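Local coordinates for protein pyrrolidone-carboxylate peptidase (Deinococcus radiodurans R1, PDB 5Z48) that binds pyroglutamate and, as a C15 family cysteine peptidase, probably releases N-terminal pyroglutamyl groups from peptides, at residues A75-V80 / D136-A141; P46-A51 / I94-G99; R122-A127 / E206-Q211. One frame throughout, in Å; residues are numbered along the deposited sequence.

All three contacts are partly buried, but contact 1 lies deepest: its centre is about 11 Å from the centre of the chain, those of contacts 2 and 3 about 16 Å. Contact 1 is polar and joins a loop to the end of strand 135-138, close to the predicted catalytic residues. Contact 2 joins the start of helix 49-63, with the loop leading into it, to the loop 94-99 by a backbone bond and a water, with one valine reaching pyroglutamate and an exposed turn at 96-99. Contact 3 is apolar and packs helix 121-130 against helix 194-211. Contacts 1 and 3 meet directly, since Ile-137 and Asp-136 pack on Leu-125, whereas contacts 2 and 3 lie on opposite sides of the chain's centre.

Contact 1: A75-V80 / D136-A141; sequences AGRPQV and DISNSA
Arg-77 reaches across to the loop that follows strand 135-138, where its NH2 donates to the carbonyl O of Ser-140 at 3.0 Å. NH2 approaches in the carbonyl plane of Ser-140, while that oxygen sits somewhat tilted from the guanidinium plane, and the bond is bent, with an N-H...O angle of 136°. The reach comes from the side-chain shape: CG stands anti to the carbonyl carbon (chi1 -62°), and the chain then runs extended to NE, carrying the guanidinium out to Ser-138. There NH1 lies 3.5 Å from Ser-138 CB. The hydroxyl of Ser-138, swung anti to the backbone N (chi1 164°), is hydrogen-bonded to OE1 of Glu-83, while Arg-77 NH1 makes a salt bridge to OE2 of the same carboxylate and also bonds Thr-81 OG1. Both carboxylate oxygens are thus engaged, which should fix the rotation of that group. At the other end, Asp-136 N donates to Val-80 O at 3.3 Å, a backbone bond beside the parallel pairing of strands 80-90 and 135-138. With Glu-83, Cys-146 and His-171 assigned to the active site by similarity, and Arg-77 also packing on His-171, this is a second shell around the probable Cys-His-Glu triad.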
loop_
_atom_site.group_PDB
_atom_site.type_symbol
_atom_site.label_atom_id
_atom_site.label_comp_id
_atom_site.label_asym_id
_atom_site.label_seq_id
_atom_site.Cartn_x
_atom_site.Cartn_y
_atom_site.Cartn_z
ATOM N N ALA B 75 -4.825 -13.086 -0.931
ATOM C CA ALA B 75 -3.924 -12.491 -1.910
ATOM C C ALA B 75 -3.776 -10.997 -1.657
ATOM O O ALA B 75 -4.766 -10.243 -1.655
ATOM C CB ALA B 75 -4.469 -12.748 -3.320
ATOM N N GLY B 76 -2.531 -10.574 -1.434
ATOM C CA GLY B 76 -2.219 -9.197 -1.100
ATOM C C GLY B 76 -1.617 -9.052 0.279
ATOM O O GLY B 76 -0.863 -8.095 0.525
ATOM N N ARG B 77 -1.942 -10.004 1.208
ATOM C CA ARG B 77 -1.304 -9.913 2.518
ATOM C C ARG B 77 0.143 -10.410 2.438
ATOM O O ARG B 77 0.434 -11.388 1.721
ATOM C CB ARG B 77 -2.084 -10.714 3.553
ATOM C CG ARG B 77 -3.503 -10.237 3.782
ATOM C CD ARG B 77 -4.095 -10.813 5.082
ATOM N NE ARG B 77 -5.507 -10.396 5.191
ATOM C CZ ARG B 77 -6.344 -10.884 6.125
ATOM N NH1 ARG B 77 -5.932 -11.804 7.008
ATOM N NH2 ARG B 77 -7.616 -10.487 6.159
ATOM N N PRO B 78 1.056 -9.756 3.149
ATOM C CA PRO B 78 2.490 -10.122 3.054
ATOM C C PRO B 78 2.911 -11.292 3.932
ATOM O O PRO B 78 3.920 -11.945 3.614
ATOM C CB PRO B 78 3.217 -8.833 3.503
ATOM C CG PRO B 78 2.204 -8.167 4.452
ATOM C CD PRO B 78 0.858 -8.430 3.766
ATOM N N GLN B 79 2.161 -11.606 4.995
ATOM C CA GLN B 79 2.609 -12.553 6.012
ATOM C C GLN B 79 1.415 -13.399 6.425
ATOM O O GLN B 79 0.259 -12.957 6.329
ATOM C CB GLN B 79 3.229 -11.834 7.246
ATOM C CG GLN B 79 4.404 -10.919 6.858
ATOM C CD GLN B 79 4.962 -10.090 8.000
ATOM O OE1 GLN B 79 4.464 -10.189 9.127
ATOM N NE2 GLN B 79 6.031 -9.298 7.729
ATOM N N VAL B 80 1.699 -14.626 6.885
ATOM C CA VAL B 80 0.620 -15.435 7.459
ATOM C C VAL B 80 -0.064 -14.694 8.606
ATOM O O VAL B 80 0.596 -14.003 9.412
ATOM C CB VAL B 80 1.142 -16.795 7.944
ATOM C CG1 VAL B 80 1.555 -17.660 6.733
ATOM C CG2 VAL B 80 2.317 -16.687 8.925
ATOM N N ASP B 136 1.021 -12.418 12.220
ATOM C CA ASP B 136 0.270 -11.555 13.148
ATOM C C ASP B 136 -1.173 -12.035 13.214
ATOM O O ASP B 136 -1.584 -12.937 12.498
ATOM C CB ASP B 136 0.328 -10.090 12.738
ATOM C CG ASP B 136 0.251 -9.136 13.949
ATOM O OD1 ASP B 136 -0.142 -9.558 15.065
ATOM O OD2 ASP B 136 0.586 -7.944 13.774
ATOM N N ILE B 137 -1.929 -11.426 14.119
ATOM C CA ILE B 137 -3.382 -11.605 14.212
ATOM C C ILE B 137 -4.052 -10.586 13.278
ATOM O O ILE B 137 -3.624 -9.410 13.181
ATOM C CB ILE B 137 -3.836 -11.408 15.676
ATOM C CG1 ILE B 137 -3.314 -12.591 16.554
ATOM C CG2 ILE B 137 -5.362 -11.308 15.767
ATOM C CD1 ILE B 137 -3.295 -12.215 18.049
ATOM N N SER B 138 -5.093 -11.053 12.580
ATOM C CA SER B 138 -5.978 -10.224 11.768
ATOM C C SER B 138 -7.320 -10.125 12.465
ATOM O O SER B 138 -7.822 -11.124 12.990
ATOM C CB SER B 138 -6.165 -10.864 10.388
ATOM O OG SER B 138 -7.280 -10.327 9.680
ATOM N N ASN B 139 -7.925 -8.936 12.410
ATOM C CA ASN B 139 -9.201 -8.730 13.082
ATOM C C ASN B 139 -10.369 -8.638 12.112
ATOM O O ASN B 139 -11.507 -8.391 12.545
ATOM C CB ASN B 139 -9.090 -7.492 13.961
ATOM C CG ASN B 139 -8.109 -7.726 15.081
ATOM O OD1 ASN B 139 -8.177 -8.785 15.706
ATOM N ND2 ASN B 139 -7.210 -6.791 15.329
ATOM N N SER B 140 -10.142 -8.912 10.834
ATOM C CA SER B 140 -11.230 -9.201 9.896
ATOM C C SER B 140 -10.773 -10.227 8.873
ATOM O O SER B 140 -9.719 -10.045 8.244
ATOM C CB SER B 140 -11.722 -7.955 9.164
ATOM O OG SER B 140 -12.644 -8.350 8.119
ATOM N N ALA B 141 -11.554 -11.295 8.704
ATOM C CA ALA B 141 -11.286 -12.341 7.710
ATOM C C ALA B 141 -11.932 -12.032 6.362
ATOM O O ALA B 141 -11.967 -12.915 5.491
ATOM C CB ALA B 141 -11.785 -13.704 8.221
#

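Contact 2: P46-A51 / I94-G99; sequences PVEPHA and IPDNAG. With PCA (pyroglutamic acid), chain I.
Asn-97 N donates to Val-47 O at 2.9 Å, almost straight at 170°, and this is the one direct hydrogen bond between the two segments. A water adds an indirect link: it accepts from Val-47 N at 3.0 Å and also from Asn-97 ND2. The same ND2 bonds Pro-13 O, so the amide of Asn-97 is tied to a third loop as well as to the water.

Carboxylates come next. The side chains of Glu-48 and Asp-96 lie side by side and point the same way, with OE1 of Glu-48 4.2 Å from OD2 of Asp-96 and the carboxylate planes 79° apart. Backbone N-H groups probably ease this like-charge pairing: Glu-48 caps helix 49-63 by accepting from His-50 N and Ala-51 N, while Asp-96 OD1 takes Ala-98 N at 2.8 Å, an Asx turn, and also Gln-100 N. With an alanine in place of Glu-48, the amides of His-50 and Ala-51 would probably be left without their capping acceptors, and a gap would open beside Ala-98.

Van der Waals touches complete the contact. Glu-48 CG rests 3.8 Å from Ala-98 CB, and Val-47 CB lies 3.6 Å from Asn-97 ND2. With CG1 anti to the backbone N (chi1 -172°) and CG2 anti to the carbonyl carbon, both Val-47 methyls reach the ligand ring, CG2 standing 3.8 Å from CG of pyroglutamic acid. Phe-14 touches both Val-47 and Asn-97. Val-47 is thus a wall of the pyroglutamate pocket, backed by the loop 94-99.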
loop_
_atom_site.group_PDB
_atom_site.type_symbol
_atom_site.label_atom_id
_atom_site.label_comp_id
_atom_site.label_asym_id
_atom_site.label_seq_id
_atom_site.Cartn_x
_atom_site.Cartn_y
_atom_site.Cartn_z
ATOM N N PRO B 46 -14.808 -26.418 -1.358
ATOM C CA PRO B 46 -15.101 -25.562 -2.509
ATOM C C PRO B 46 -15.281 -24.112 -2.069
ATOM O O PRO B 46 -15.652 -23.821 -0.929
ATOM C CB PRO B 46 -16.417 -26.131 -3.041
ATOM C CG PRO B 46 -17.106 -26.619 -1.746
ATOM C CD PRO B 46 -15.976 -27.181 -0.902
ATOM N N VAL B 47 -15.028 -23.185 -3.006
ATOM C CA VAL B 47 -15.218 -21.749 -2.722
ATOM C C VAL B 47 -16.653 -21.392 -3.073
ATOM O O VAL B 47 -16.930 -20.718 -4.074
ATOM C CB VAL B 47 -14.199 -20.879 -3.473
ATOM C CG1 VAL B 47 -14.302 -19.441 -3.003
ATOM C CG2 VAL B 47 -12.804 -21.336 -3.134
ATOM N N GLU B 48 -17.581 -21.868 -2.259
ATOM C CA GLU B 48 -19.002 -21.645 -2.454
ATOM C C GLU B 48 -19.607 -21.990 -1.104
ATOM O O GLU B 48 -19.375 -23.120 -0.622
ATOM C CB GLU B 48 -19.559 -22.544 -3.571
ATOM C CG GLU B 48 -21.010 -22.212 -3.986
ATOM C CD GLU B 48 -21.999 -22.748 -2.969
ATOM O OE1 GLU B 48 -22.706 -21.929 -2.345
ATOM O OE2 GLU B 48 -22.034 -23.998 -2.777
ATOM N N PRO B 49 -20.330 -21.068 -0.449
ATOM C CA PRO B 49 -20.638 -21.268 0.985
ATOM C C PRO B 49 -21.564 -22.425 1.293
ATOM O O PRO B 49 -21.335 -23.104 2.301
ATOM C CB PRO B 49 -21.274 -19.938 1.419
ATOM C CG PRO B 49 -21.770 -19.328 0.101
ATOM C CD PRO B 49 -20.748 -19.729 -0.919
ATOM N N HIS B 50 -22.585 -22.677 0.478
ATOM C CA HIS B 50 -23.508 -23.761 0.812
ATOM C C HIS B 50 -22.786 -25.096 0.799
ATOM O O HIS B 50 -22.877 -25.877 1.759
ATOM C CB HIS B 50 -24.687 -23.757 -0.142
ATOM C CG HIS B 50 -25.483 -22.497 -0.054
ATOM N ND1 HIS B 50 -25.952 -22.010 1.148
ATOM C CD2 HIS B 50 -25.831 -21.586 -0.994
ATOM C CE1 HIS B 50 -26.597 -20.876 0.938
ATOM N NE2 HIS B 50 -26.541 -20.597 -0.352
ATOM N N ALA B 51 -22.013 -25.354 -0.253
ATOM C CA ALA B 51 -21.323 -26.639 -0.331
ATOM C C ALA B 51 -20.178 -26.715 0.676
ATOM O O ALA B 51 -19.905 -27.785 1.239
ATOM C CB ALA B 51 -20.816 -26.889 -1.751
ATOM N N ILE B 94 -16.452 -10.167 -4.823
ATOM C CA ILE B 94 -16.364 -10.900 -6.088
ATOM C C ILE B 94 -17.277 -12.109 -5.968
ATOM O O ILE B 94 -17.599 -12.548 -4.853
ATOM C CB ILE B 94 -14.918 -11.362 -6.401
ATOM C CG1 ILE B 94 -14.341 -12.146 -5.203
ATOM C CG2 ILE B 94 -14.018 -10.173 -6.734
ATOM C CD1 ILE B 94 -13.050 -12.914 -5.561
ATOM N N PRO B 95 -17.725 -12.666 -7.093
ATOM C CA PRO B 95 -18.574 -13.857 -7.011
ATOM C C PRO B 95 -17.786 -15.043 -6.478
ATOM O O PRO B 95 -16.549 -15.109 -6.557
ATOM C CB PRO B 95 -19.045 -14.095 -8.455
ATOM C CG PRO B 95 -18.169 -13.186 -9.310
ATOM C CD PRO B 95 -17.659 -12.094 -8.455
ATOM N N ASP B 96 -18.533 -15.984 -5.906
ATOM C CA ASP B 96 -17.935 -17.255 -5.520
ATOM C C ASP B 96 -17.851 -18.127 -6.774
ATOM O O ASP B 96 -18.167 -17.695 -7.888
ATOM C CB ASP B 96 -18.726 -17.880 -4.362
ATOM C CG ASP B 96 -20.183 -18.280 -4.748
ATOM O OD1 ASP B 96 -20.480 -18.558 -5.950
ATOM O OD2 ASP B 96 -21.034 -18.388 -3.813
ATOM N N ASN B 97 -17.446 -19.385 -6.626
ATOM C CA ASN B 97 -17.204 -20.258 -7.774
ATOM C C ASN B 97 -18.480 -20.793 -8.421
ATOM O O ASN B 97 -18.409 -21.423 -9.490
ATOM C CB ASN B 97 -16.287 -21.419 -7.373
ATOM C CG ASN B 97 -14.823 -21.022 -7.409
ATOM O OD1 ASN B 97 -14.473 -19.937 -7.885
ATOM N ND2 ASN B 97 -13.963 -21.910 -6.942
ATOM N N ALA B 98 -19.645 -20.485 -7.836
ATOM C CA ALA B 98 -20.913 -20.677 -8.513
ATOM C C ALA B 98 -21.406 -19.401 -9.189
ATOM O O ALA B 98 -22.500 -19.413 -9.767
ATOM C CB ALA B 98 -21.962 -21.216 -7.538
ATOM N N GLY B 99 -20.609 -18.330 -9.182
ATOM C CA GLY B 99 -21.022 -17.065 -9.770
ATOM C C GLY B 99 -21.952 -16.273 -8.896
ATOM O O GLY B 99 -22.590 -15.318 -9.361
HETATM N N PCA I . -9.690 -17.128 0.064
HETATM C CA PCA I . -11.034 -16.575 -0.066
HETATM C CB PCA I . -11.986 -17.739 -0.388
HETATM C CG PCA I . -11.137 -18.993 -0.607
HETATM C CD PCA I . -9.749 -18.531 -0.243
HETATM O OE PCA I . -8.787 -19.306 -0.235
HETATM C C PCA I . -11.400 -15.773 1.199
HETATM O O PCA I . -12.554 -15.688 1.629
HETATM O OXT PCA I . -10.496 -15.199 1.869
HETATM O O HOH W 1 -14.760 -24.493 -5.695
#

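Contact 3: R122-A127 / E206-Q211; sequences RAILAA and EAITAQ
Ile-124 and Ala-207 mark the closest CA pair of segments 122-127 and 206-211, 5.6 Å apart. The axes of the two short segments approach to 9.0 Å, with their N-to-C directions 131° apart, so these segments run roughly against each other, well off antiparallel. Small residues permit the close approach: the methyl of Ala-207 comes within 3.8 Å of Ala-127 CB and also lies near the carbonyl O of Ala-123.

Ile-124 is the side chain to follow. At its root, CA stands 4.1 Å from Ala-207 CB. From CB the chain leaves with CG1 anti to the carbonyl carbon (chi1 -64°), and CG1 meets Ala-207 CB together with Ile-208 CG1. The next torsion is extended (chi2 166°) and carries CD1 on to Ile-208, where it touches CG1 at 3.7 Å and CD1 at 4.0 Å. Leu-82 and Leu-119 also touch Ile-124, tying this point to strand 80-90 and the loop before the helix.

On the more exposed side, Gln-211 bends at chi2 and lays its amide end against Ala-123, with NE2 3.7 Å from Ala-123 CB. Arg-122 is turned elsewhere, making salt bridges to Asp-91 and Asp-104 of another subunit. Between the two segments every touch is van der Waals, the Gln-211 amide included, so the pairing rests mainly on the fit of methyl and methylene groups and would be set by shape rather than by charge.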
loop_
_atom_site.group_PDB
_atom_site.type_symbol
_atom_site.label_atom_id
_atom_site.label_comp_id
_atom_site.label_asym_id
_atom_site.label_seq_id
_atom_site.Cartn_x
_atom_site.Cartn_y
_atom_site.Cartn_z
ATOM N N ARG B 122 -1.682 -16.418 20.778
ATOM C CA ARG B 122 -0.333 -15.948 21.115
ATOM C C ARG B 122 0.685 -17.082 21.075
ATOM O O ARG B 122 1.829 -16.859 20.644
ATOM C CB ARG B 122 -0.309 -15.243 22.473
ATOM C CG ARG B 122 -1.153 -13.960 22.523
ATOM C CD ARG B 122 -0.608 -12.813 21.667
ATOM N NE ARG B 122 -1.616 -11.737 21.515
ATOM C CZ ARG B 122 -1.442 -10.682 20.723
ATOM N NH1 ARG B 122 -0.309 -10.536 20.031
ATOM N NH2 ARG B 122 -2.404 -9.792 20.565
ATOM N N ALA B 123 0.287 -18.308 21.435
ATOM C CA ALA B 123 1.208 -19.439 21.347
ATOM C C ALA B 123 1.592 -19.724 19.903
ATOM O O ALA B 123 2.735 -20.099 19.612
ATOM C CB ALA B 123 0.566 -20.669 21.966
ATOM N N ILE B 124 0.646 -19.561 18.971
ATOM C CA ILE B 124 0.996 -19.764 17.567
ATOM C C ILE B 124 1.956 -18.679 17.083
ATOM O O ILE B 124 2.954 -18.981 16.412
ATOM C CB ILE B 124 -0.274 -19.814 16.699
ATOM C CG1 ILE B 124 -1.151 -21.025 17.075
ATOM C CG2 ILE B 124 0.102 -19.871 15.192
ATOM C CD1 ILE B 124 -2.600 -20.927 16.475
ATOM N N LEU B 125 1.667 -17.408 17.399
ATOM C CA LEU B 125 2.587 -16.334 17.005
ATOM C C LEU B 125 3.982 -16.578 17.540
ATOM O O LEU B 125 4.981 -16.346 16.839
ATOM C CB LEU B 125 2.066 -14.981 17.504
ATOM C CG LEU B 125 0.785 -14.464 16.822
ATOM C CD1 LEU B 125 0.523 -13.031 17.263
ATOM C CD2 LEU B 125 0.704 -14.577 15.298
ATOM N N ALA B 126 4.080 -17.077 18.771
ATOM C CA ALA B 126 5.389 -17.309 19.370
ATOM C C ALA B 126 6.100 -18.466 18.676
ATOM O O ALA B 126 7.315 -18.424 18.448
ATOM C CB ALA B 126 5.266 -17.586 20.873
ATOM N N ALA B 127 5.342 -19.511 18.322
ATOM C CA ALA B 127 5.963 -20.624 17.606
ATOM C C ALA B 127 6.454 -20.189 16.228
ATOM O O ALA B 127 7.552 -20.577 15.793
ATOM C CB ALA B 127 4.964 -21.784 17.483
ATOM N N GLU B 206 1.429 -27.639 14.901
ATOM C CA GLU B 206 2.209 -28.194 16.002
ATOM C C GLU B 206 1.967 -27.411 17.288
ATOM O O GLU B 206 1.875 -28.004 18.378
ATOM C CB GLU B 206 3.706 -28.192 15.621
ATOM C CG GLU B 206 4.033 -29.090 14.417
ATOM C CD GLU B 206 5.465 -28.971 13.868
ATOM O OE1 GLU B 206 6.136 -27.953 14.143
ATOM O OE2 GLU B 206 5.904 -29.909 13.152
ATOM N N ALA B 207 1.845 -26.090 17.180
ATOM C CA ALA B 207 1.614 -25.288 18.385
ATOM C C ALA B 207 0.216 -25.547 18.956
ATOM O O ALA B 207 0.042 -25.611 20.181
ATOM C CB ALA B 207 1.803 -23.793 18.110
ATOM N N ILE B 208 -0.780 -25.696 18.079
ATOM C CA ILE B 208 -2.145 -25.937 18.539
ATOM C C ILE B 208 -2.211 -27.246 19.316
ATOM O O ILE B 208 -2.776 -27.322 20.414
ATOM C CB ILE B 208 -3.115 -25.959 17.342
ATOM C CG1 ILE B 208 -3.272 -24.550 16.737
ATOM C CG2 ILE B 208 -4.461 -26.519 17.798
ATOM C CD1 ILE B 208 -3.777 -24.564 15.268
ATOM N N THR B 209 -1.616 -28.297 18.757
ATOM C CA THR B 209 -1.764 -29.585 19.426
ATOM C C THR B 209 -0.892 -29.678 20.664
ATOM O O THR B 209 -1.220 -30.428 21.594
ATOM C CB THR B 209 -1.461 -30.752 18.481
ATOM O OG1 THR B 209 -0.097 -30.674 18.043
ATOM C CG2 THR B 209 -2.388 -30.726 17.228
ATOM N N ALA B 210 0.227 -28.959 20.689
ATOM C CA ALA B 210 1.039 -28.913 21.893
ATOM C C ALA B 210 0.258 -28.261 23.028
ATOM O O ALA B 210 0.362 -28.675 24.173
ATOM C CB ALA B 210 2.340 -28.160 21.619
ATOM N N GLN B 211 -0.557 -27.251 22.708
ATOM C CA GLN B 211 -1.299 -26.560 23.766
ATOM C C GLN B 211 -2.424 -27.410 24.310
ATOM O O GLN B 211 -2.786 -27.277 25.483
ATOM C CB GLN B 211 -1.882 -25.234 23.262
ATOM C CG GLN B 211 -0.882 -24.148 22.958
ATOM C CD GLN B 211 -0.161 -23.661 24.204
ATOM O OE1 GLN B 211 -0.779 -23.428 25.240
ATOM N NE2 GLN B 211 1.156 -23.557 24.122
#